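Local coordinates for BH2414 protein (Bacillus halodurans, PDB 3ON1) that is of unknown function but, as a member of the ribosomal protein L7Ae/L30e/S12e/Gadd45 family, may bind RNA as several of its relatives do, at residues A[7-12]-A[92-97]; A[29-34]-A[53-58]; A[38-41]-A[47-50]. All blocks are in the same frame, centred on the assembly; numbering follows the deposited sequence. Where two conformers were deposited one is given.

The three contacts sample the two faces of one mixed four-stranded sheet in a single-domain protein. Contact 1 joins helices 5-15 and 89-100 and so packs the N-terminal and C-terminal helices together; contacts 2 and 3 come between its segments in sequence and lie across the chain's centre from it, their centres about 19 and 17 Å from that of contact 1. Contacts 2 and 3, about 12 Å apart between centres, both use helix 46-59. Strand 37-41 connects all three: Ile39 CD1 meets Leu10 CD1 of contact 1 at 4.0 Å, whereas Val38 CG2 lies 3.6 Å from Cys56 SG of contact 2. The result is an alpha-beta-alpha sandwich.

Contact 1 of 3, residues A[7-12]-A[92-97]; sequences LSLLGL and SRKLAA
Leu95 sets its two methyl groups against two successive leucines of the facing helix: CD2 lies 3.9 Å from Leu9 CD2, and CD1 lies 4.0 Å from Leu10 CD1. The CD2 methyl is also 3.9 Å from Leu9 CB, so it rests along the base of that side chain as well as against its end. Leu10 is met differently, its side chain crossing that of Leu95 at about a right angle. On the outer side of this group, Leu9 CD2 lies 3.5 Å from Lys94 CG, in the aliphatic start of that chain. The lysine chain bends at chi2 (61°), and its ammonium end leads away, leaving methylene groups to meet the leucine.

A chi1 of -168° puts CG of Leu9 opposite the backbone N and sends its CD2 methyl over to Lys94 and Leu95. No hydrogen bond crosses between the segments; apolar side chains carry the contact. With an alanine at Leu95, both methyls that reach Leu9 and Leu10 would be gone, and a gap would probably open between the helices.

The segments run antiparallel, their axes 10.1 Å apart at closest approach and their directions at 163°, with Leu9 and Leu95 nearest in backbone register. Around them, Leu9 also packs on Phe91 and Leu98 of helix 89-100. Leu10 reaches Ile84 of the sheet and Leu72 of helix 69-75, while Leu95 rests on Val86 and Leu37. Thus helices 5-15 and 89-100 lie side by side over one face of the sheet, with strands 37-41 and 83-86 beneath their inward leucines.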
loop_
_atom_site.group_PDB
_atom_site.type_symbol
_atom_site.label_atom_id
_atom_site.label_comp_id
_atom_site.label_asym_id
_atom_site.label_seq_id
_atom_site.Cartn_x
_atom_site.Cartn_y
_atom_site.Cartn_z
ATOM N N LEU A 7 3.646 -10.491 -0.795
ATOM C CA LEU A 7 2.813 -10.452 -1.998
ATOM C C LEU A 7 1.591 -11.356 -1.866
ATOM O O LEU A 7 0.480 -10.971 -2.241
ATOM C CB LEU A 7 3.631 -10.823 -3.240
ATOM C CG LEU A 7 4.589 -9.725 -3.697
ATOM C CD1 LEU A 7 5.615 -10.312 -4.649
ATOM C CD2 LEU A 7 3.838 -8.566 -4.349
ATOM N N SER A 8 1.810 -12.556 -1.334
ATOM C CA SER A 8 0.731 -13.508 -1.088
ATOM C C SER A 8 -0.281 -12.942 -0.095
ATOM O O SER A 8 -1.488 -13.027 -0.313
ATOM C CB SER A 8 1.294 -14.831 -0.568
ATOM O OG SER A 8 0.245 -15.719 -0.227
ATOM N N LEU A 9 0.224 -12.350 0.985
ATOM C CA LEU A 9 -0.632 -11.752 2.007
ATOM C C LEU A 9 -1.442 -10.574 1.456
ATOM O O LEU A 9 -2.609 -10.384 1.821
ATOM C CB LEU A 9 0.188 -11.323 3.225
ATOM C CG LEU A 9 -0.665 -10.964 4.445
ATOM C CD1 LEU A 9 -1.454 -12.168 4.954
ATOM C CD2 LEU A 9 0.192 -10.377 5.550
ATOM N N LEU A 10 -0.822 -9.797 0.573
ATOM C CA LEU A 10 -1.506 -8.693 -0.105
ATOM C C LEU A 10 -2.709 -9.212 -0.907
ATOM O O LEU A 10 -3.776 -8.590 -0.915
ATOM C CB LEU A 10 -0.513 -7.937 -0.992
ATOM C CG LEU A 10 -0.788 -6.500 -1.434
ATOM C CD1 LEU A 10 -1.075 -5.572 -0.255
ATOM C CD2 LEU A 10 0.401 -5.992 -2.234
ATOM N N GLY A 11 -2.530 -10.365 -1.553
ATOM C CA GLY A 11 -3.612 -11.048 -2.265
ATOM C C GLY A 11 -4.782 -11.408 -1.366
ATOM O O GLY A 11 -5.941 -11.234 -1.742
ATOM N N LEU A 12 -4.481 -11.913 -0.173
ATOM C CA LEU A 12 -5.526 -12.209 0.805
ATOM C C LEU A 12 -6.242 -10.945 1.276
ATOM O O LEU A 12 -7.456 -10.966 1.490
ATOM C CB LEU A 12 -4.963 -12.986 1.999
ATOM C CG LEU A 12 -4.337 -14.354 1.691
ATOM C CD1 LEU A 12 -4.008 -15.059 2.988
ATOM C CD2 LEU A 12 -5.249 -15.235 0.846
ATOM N N SER A 92 -2.014 -4.532 7.991
ATOM C CA SER A 92 -1.005 -3.476 7.934
ATOM C C SER A 92 0.235 -3.839 8.747
ATOM O O SER A 92 1.357 -3.689 8.263
ATOM C CB SER A 92 -1.583 -2.137 8.392
ATOM O OG SER A 92 -2.529 -1.662 7.458
ATOM N N ARG A 93 0.022 -4.307 9.978
ATOM C CA ARG A 93 1.121 -4.686 10.870
ATOM C C ARG A 93 1.959 -5.788 10.236
ATOM O O ARG A 93 3.180 -5.659 10.114
ATOM C CB ARG A 93 0.593 -5.137 12.238
ATOM C CG ARG A 93 0.310 -3.997 13.204
ATOM C CD ARG A 93 0.168 -4.484 14.643
ATOM N NE ARG A 93 -0.870 -5.499 14.767
ATOM C CZ ARG A 93 -2.154 -5.230 14.966
ATOM N NH1 ARG A 93 -2.559 -3.972 15.076
ATOM N NH2 ARG A 93 -3.031 -6.216 15.061
ATOM N N LYS A 94 1.285 -6.849 9.797
ATOM C CA LYS A 94 1.958 -8.022 9.253
ATOM C C LYS A 94 2.690 -7.729 7.938
ATOM O O LYS A 94 3.830 -8.167 7.747
ATOM C CB LYS A 94 0.968 -9.181 9.100
ATOM C CG LYS A 94 1.611 -10.526 8.747
ATOM C CD LYS A 94 2.570 -10.980 9.823
ATOM C CE LYS A 94 2.751 -12.483 9.801
ATOM N NZ LYS A 94 3.522 -12.900 10.987
ATOM N N LEU A 95 2.043 -6.983 7.042
ATOM C CA LEU A 95 2.684 -6.602 5.784
ATOM C C LEU A 95 3.947 -5.783 6.046
ATOM O O LEU A 95 4.979 -6.023 5.427
ATOM C CB LEU A 95 1.715 -5.836 4.879
ATOM C CG LEU A 95 0.614 -6.675 4.221
ATOM C CD1 LEU A 95 -0.515 -5.776 3.742
ATOM C CD2 LEU A 95 1.155 -7.542 3.085
ATOM N N ALA A 96 3.868 -4.836 6.981
ATOM C CA ALA A 96 5.018 -3.998 7.315
ATOM C C ALA A 96 6.160 -4.844 7.876
ATOM O O ALA A 96 7.314 -4.666 7.488
ATOM C CB ALA A 96 4.623 -2.895 8.296
ATOM N N ALA A 97 5.833 -5.779 8.768
ATOM C CA ALA A 97 6.833 -6.673 9.356
ATOM C C ALA A 97 7.527 -7.518 8.291
ATOM O O ALA A 97 8.745 -7.694 8.330
ATOM C CB ALA A 97 6.199 -7.563 10.414
#

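Contact 2 of 3, residues A[29-34]-A[53-58]; sequences AVQNGQ and LDKCGS
Val30 and Cys56 mark the nearest backbone approach between the end of helix 23-31 and the later part of helix 46-59, with their CA atoms 7.2 Å apart. Their side chains form the buried half of the contact: Val30 CG2 meets Cys56 SG at 4.1 Å, an apolar touch without a hydrogen bond. The valine methyl that does this is the one anti to the carbonyl carbon, as chi1 of 165° sends CG1 opposite the backbone N instead. Val30 also packs on Val38 of strand 37-41, which lies beneath the two helices.

The other half is polar and nearer the surface. Gln31 and Lys55 approach obliquely, with Gln31 NE2 3.6 Å from Lys55 NZ. Both nitrogens are donors, and a water mediates between them: it accepts from Gln31 NE2 at 2.7 Å and, weakly, from Lys55 NZ at 3.4 Å. The unequal lengths indicate that the amide is the firmer partner. The chain of Gln31 is extended beyond CG, which carries its amide across to the lysine. Tyr59, one turn beyond Lys55, also packs against Val30 and Gln31.

Beyond Gln31 the chain leaves the helix through a Schellman motif. Gln34 N bonds to Ala29 O at 2.9 Å and Gly33 N to Val30 O at 3.1 Å, with Gly33 at positive phi (66°) as the C-prime residue. This closure ends helix 23-31 just after its contact residues, before the chain enters strand 37-41. Helices 23-31 and 46-59 thus form part of one helical layer of the alpha-beta-alpha sandwich of the L7Ae family, the other layer lying on the opposite face of the sheet.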
loop_
_atom_site.group_PDB
_atom_site.type_symbol
_atom_site.label_atom_id
_atom_site.label_comp_id
_atom_site.label_asym_id
_atom_site.label_seq_id
_atom_site.Cartn_x
_atom_site.Cartn_y
_atom_site.Cartn_z
ATOM N N ALA A 29 -8.366 8.466 2.064
ATOM C CA ALA A 29 -8.583 7.446 3.088
ATOM C C ALA A 29 -7.651 7.609 4.285
ATOM O O ALA A 29 -8.071 7.408 5.420
ATOM C CB ALA A 29 -8.463 6.049 2.494
ATOM N N VAL A 30 -6.397 7.981 4.024
ATOM C CA VAL A 30 -5.438 8.299 5.088
ATOM C C VAL A 30 -5.983 9.444 5.946
ATOM O O VAL A 30 -5.991 9.370 7.179
ATOM C CB VAL A 30 -4.037 8.647 4.512
ATOM C CG1 VAL A 30 -3.155 9.333 5.554
ATOM C CG2 VAL A 30 -3.339 7.386 3.996
ATOM N N GLN A 31 -6.472 10.485 5.281
ATOM C CA GLN A 31 -6.999 11.655 5.985
ATOM C C GLN A 31 -8.247 11.326 6.804
ATOM O O GLN A 31 -8.500 11.959 7.833
ATOM C CB GLN A 31 -7.285 12.787 5.007
ATOM C CG GLN A 31 -6.044 13.357 4.365
ATOM C CD GLN A 31 -6.351 14.228 3.167
ATOM O OE1 GLN A 31 -7.420 14.121 2.559
ATOM N NE2 GLN A 31 -5.406 15.084 2.810
ATOM N N ASN A 32 -9.006 10.326 6.356
ATOM C CA ASN A 32 -10.202 9.867 7.066
ATOM C C ASN A 32 -9.946 8.792 8.116
ATOM O O ASN A 32 -10.886 8.245 8.696
ATOM C CB ASN A 32 -11.252 9.381 6.069
ATOM C CG ASN A 32 -12.118 10.504 5.549
ATOM O OD1 ASN A 32 -12.662 11.298 6.323
ATOM N ND2 ASN A 32 -12.267 10.571 4.233
ATOM N N GLY A 33 -8.671 8.493 8.356
ATOM C CA GLY A 33 -8.270 7.487 9.337
ATOM C C GLY A 33 -8.670 6.060 8.996
ATOM O O GLY A 33 -8.833 5.225 9.897
ATOM N N GLN A 34 -8.806 5.783 7.700
ATOM C CA GLN A 34 -9.262 4.485 7.209
ATOM C C GLN A 34 -8.125 3.576 6.752
ATOM O O GLN A 34 -8.359 2.412 6.437
ATOM C CB GLN A 34 -10.244 4.682 6.053
ATOM C CG GLN A 34 -11.469 5.496 6.423
ATOM C CD GLN A 34 -12.341 5.815 5.228
ATOM O OE1 GLN A 34 -11.853 5.986 4.112
ATOM N NE2 GLN A 34 -13.646 5.899 5.458
ATOM N N LEU A 53 4.542 10.238 1.034
ATOM C CA LEU A 53 5.493 10.272 2.150
ATOM C C LEU A 53 5.283 11.493 3.047
ATOM O O LEU A 53 5.385 11.382 4.266
ATOM C CB LEU A 53 6.943 10.138 1.669
ATOM C CG LEU A 53 7.323 8.719 1.228
ATOM C CD1 LEU A 53 8.553 8.745 0.318
ATOM C CD2 LEU A 53 7.540 7.787 2.426
ATOM N N ASP A 54 4.969 12.636 2.442
ATOM C CA ASP A 54 4.601 13.846 3.190
ATOM C C ASP A 54 3.318 13.643 3.991
ATOM O O ASP A 54 3.298 13.877 5.203
ATOM C CB ASP A 54 4.420 15.045 2.249
ATOM C CG ASP A 54 5.721 15.769 1.953
ATOM O OD1 ASP A 54 6.685 15.627 2.736
ATOM O OD2 ASP A 54 5.772 16.503 0.942
ATOM N N LYS A 55 2.255 13.208 3.308
ATOM C CA LYS A 55 0.932 13.046 3.923
ATOM C C LYS A 55 0.948 12.001 5.031
ATOM O O LYS A 55 0.473 12.259 6.137
ATOM C CB LYS A 55 -0.130 12.677 2.873
ATOM C CG LYS A 55 -0.439 13.765 1.849
ATOM C CD LYS A 55 -1.443 14.793 2.362
ATOM C CE LYS A 55 -1.608 15.928 1.363
ATOM N NZ LYS A 55 -2.529 16.983 1.864
ATOM N N CYS A 56 1.506 10.828 4.740
ATOM C CA CYS A 56 1.559 9.752 5.732
ATOM C C CYS A 56 2.489 10.087 6.887
ATOM O O CYS A 56 2.241 9.680 8.018
ATOM C CB CYS A 56 1.962 8.430 5.091
ATOM S SG CYS A 56 0.743 7.794 3.932
ATOM N N GLY A 57 3.546 10.845 6.601
ATOM C CA GLY A 57 4.429 11.369 7.649
ATOM C C GLY A 57 3.668 12.186 8.680
ATOM O O GLY A 57 3.840 11.991 9.887
ATOM N N SER A 58 2.817 13.091 8.196
ATOM C CA SER A 58 1.977 13.929 9.056
ATOM C C SER A 58 1.020 13.113 9.921
ATOM O O SER A 58 0.831 13.420 11.094
ATOM C CB SER A 58 1.189 14.929 8.215
ATOM O OG SER A 58 2.066 15.791 7.513
HETATM O O HOH W 1 -5.373 15.919 0.260
#

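Contact 3 of 3, residues A[38-41]-A[47-50]; sequences VILS and HTKK
Strand 37-41 and helix 46-59 are the first two elements of a beta-alpha-beta unit completed by the parallel strand 63-66, and this contact lies where the helix begins to pack back on the sheet. Leu40 carries it. Its CD1 sits 4.0 Å from Lys49 CA, against the helix backbone itself, and 4.3 Å from Lys49 CG. The other methyl, CD2, faces Thr48 CG2 at 4.3 Å, so the fork of the leucine spans two consecutive helix residues. Leu40 reaches them with CG anti to its carbonyl carbon (chi1 -73°), and it also packs on Leu52 of the same helix and on Val63, Val65 and Val83 of neighbouring strands.

Lys49 stretches back toward Ser41, its chain extended beyond CG, until CE lies 3.8 Å from Ser41 O. That is a carbon approach; the ammonium group beyond it hydrogen-bonds to Ser42 O. The other polar ends likewise have partners nearby: Thr48 OG1 bonds to Glu23 OE1, and Ser41 OG to the backbone N of Asp43.

No hydrogen bond joins the two segments, so their direct attachment is mainly leucine methyls against helix carbons, with one carbonyl-to-methylene approach at Ser41 O. The lysine has a double role: its methylenes lie along Leu40 and Ser41 while its charged nitrogen ties the helix to the backbone of the connection between strand and helix.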
loop_
_atom_site.group_PDB
_atom_site.type_symbol
_atom_site.label_atom_id
_atom_site.label_comp_id
_atom_site.label_asym_id
_atom_site.label_seq_id
_atom_site.Cartn_x
_atom_site.Cartn_y
_atom_site.Cartn_z
ATOM N N VAL A 38 0.547 2.346 3.863
ATOM C CA VAL A 38 0.576 2.627 2.432
ATOM C C VAL A 38 1.766 1.908 1.812
ATOM O O VAL A 38 2.879 1.967 2.324
ATOM C CB VAL A 38 0.620 4.147 2.149
ATOM C CG1 VAL A 38 0.848 4.422 0.664
ATOM C CG2 VAL A 38 -0.685 4.794 2.615
ATOM N N ILE A 39 1.495 1.191 0.729
ATOM C CA ILE A 39 2.533 0.543 -0.063
ATOM C C ILE A 39 2.649 1.271 -1.391
ATOM O O ILE A 39 1.661 1.418 -2.112
ATOM C CB ILE A 39 2.235 -0.955 -0.269
ATOM C CG1 ILE A 39 2.329 -1.695 1.072
ATOM C CG2 ILE A 39 3.200 -1.563 -1.295
ATOM C CD1 ILE A 39 1.718 -3.094 1.068
ATOM N N LEU A 40 3.855 1.742 -1.691
ATOM C CA LEU A 40 4.121 2.454 -2.934
ATOM C C LEU A 40 5.021 1.615 -3.810
ATOM O O LEU A 40 6.021 1.089 -3.342
ATOM C CB LEU A 40 4.841 3.771 -2.652
ATOM C CG LEU A 40 4.117 4.962 -2.046
ATOM C CD1 LEU A 40 5.143 6.030 -1.728
ATOM C CD2 LEU A 40 3.085 5.486 -3.022
ATOM N N SER A 41 4.674 1.500 -5.088
ATOM C CA SER A 41 5.561 0.859 -6.049
ATOM C C SER A 41 6.874 1.626 -6.152
ATOM O O SER A 41 6.871 2.863 -6.145
ATOM C CB SER A 41 4.904 0.813 -7.426
ATOM O OG SER A 41 5.819 0.304 -8.381
ATOM N N HIS A 47 6.913 12.522 -7.650
ATOM C CA HIS A 47 5.915 13.407 -7.042
ATOM C C HIS A 47 4.860 12.631 -6.251
ATOM O O HIS A 47 4.408 13.089 -5.198
ATOM C CB HIS A 47 5.274 14.322 -8.089
ATOM C CG HIS A 47 6.247 15.264 -8.726
ATOM N ND1 HIS A 47 6.688 15.114 -10.023
ATOM C CD2 HIS A 47 6.886 16.353 -8.235
ATOM C CE1 HIS A 47 7.547 16.076 -10.309
ATOM N NE2 HIS A 47 7.684 16.842 -9.240
ATOM N N THR A 48 4.490 11.455 -6.754
ATOM C CA THR A 48 3.592 10.548 -6.033
ATOM C C THR A 48 4.262 10.088 -4.741
ATOM O O THR A 48 3.644 10.089 -3.675
ATOM C CB THR A 48 3.208 9.340 -6.911
ATOM O OG1 THR A 48 2.494 9.810 -8.061
ATOM C CG2 THR A 48 2.327 8.355 -6.149
ATOM N N LYS A 49 5.533 9.710 -4.843
ATOM C CA LYS A 49 6.300 9.300 -3.672
ATOM C C LYS A 49 6.340 10.409 -2.627
ATOM O O LYS A 49 6.048 10.165 -1.452
ATOM C CB LYS A 49 7.719 8.871 -4.061
ATOM C CG LYS A 49 7.772 7.531 -4.762
ATOM C CD LYS A 49 9.166 7.254 -5.303
ATOM C CE LYS A 49 9.241 5.853 -5.881
ATOM N NZ LYS A 49 10.418 5.700 -6.771
ATOM N N LYS A 50 6.686 11.619 -3.065
ATOM C CA LYS A 50 6.745 12.779 -2.181
ATOM C C LYS A 50 5.409 13.023 -1.491
ATOM O O LYS A 50 5.355 13.166 -0.272
ATOM C CB LYS A 50 7.157 14.027 -2.958
ATOM C CG LYS A 50 8.631 14.099 -3.275
ATOM C CD LYS A 50 9.005 15.493 -3.747
ATOM C CE LYS A 50 8.777 15.668 -5.238
ATOM N NZ LYS A 50 9.977 15.249 -6.010
#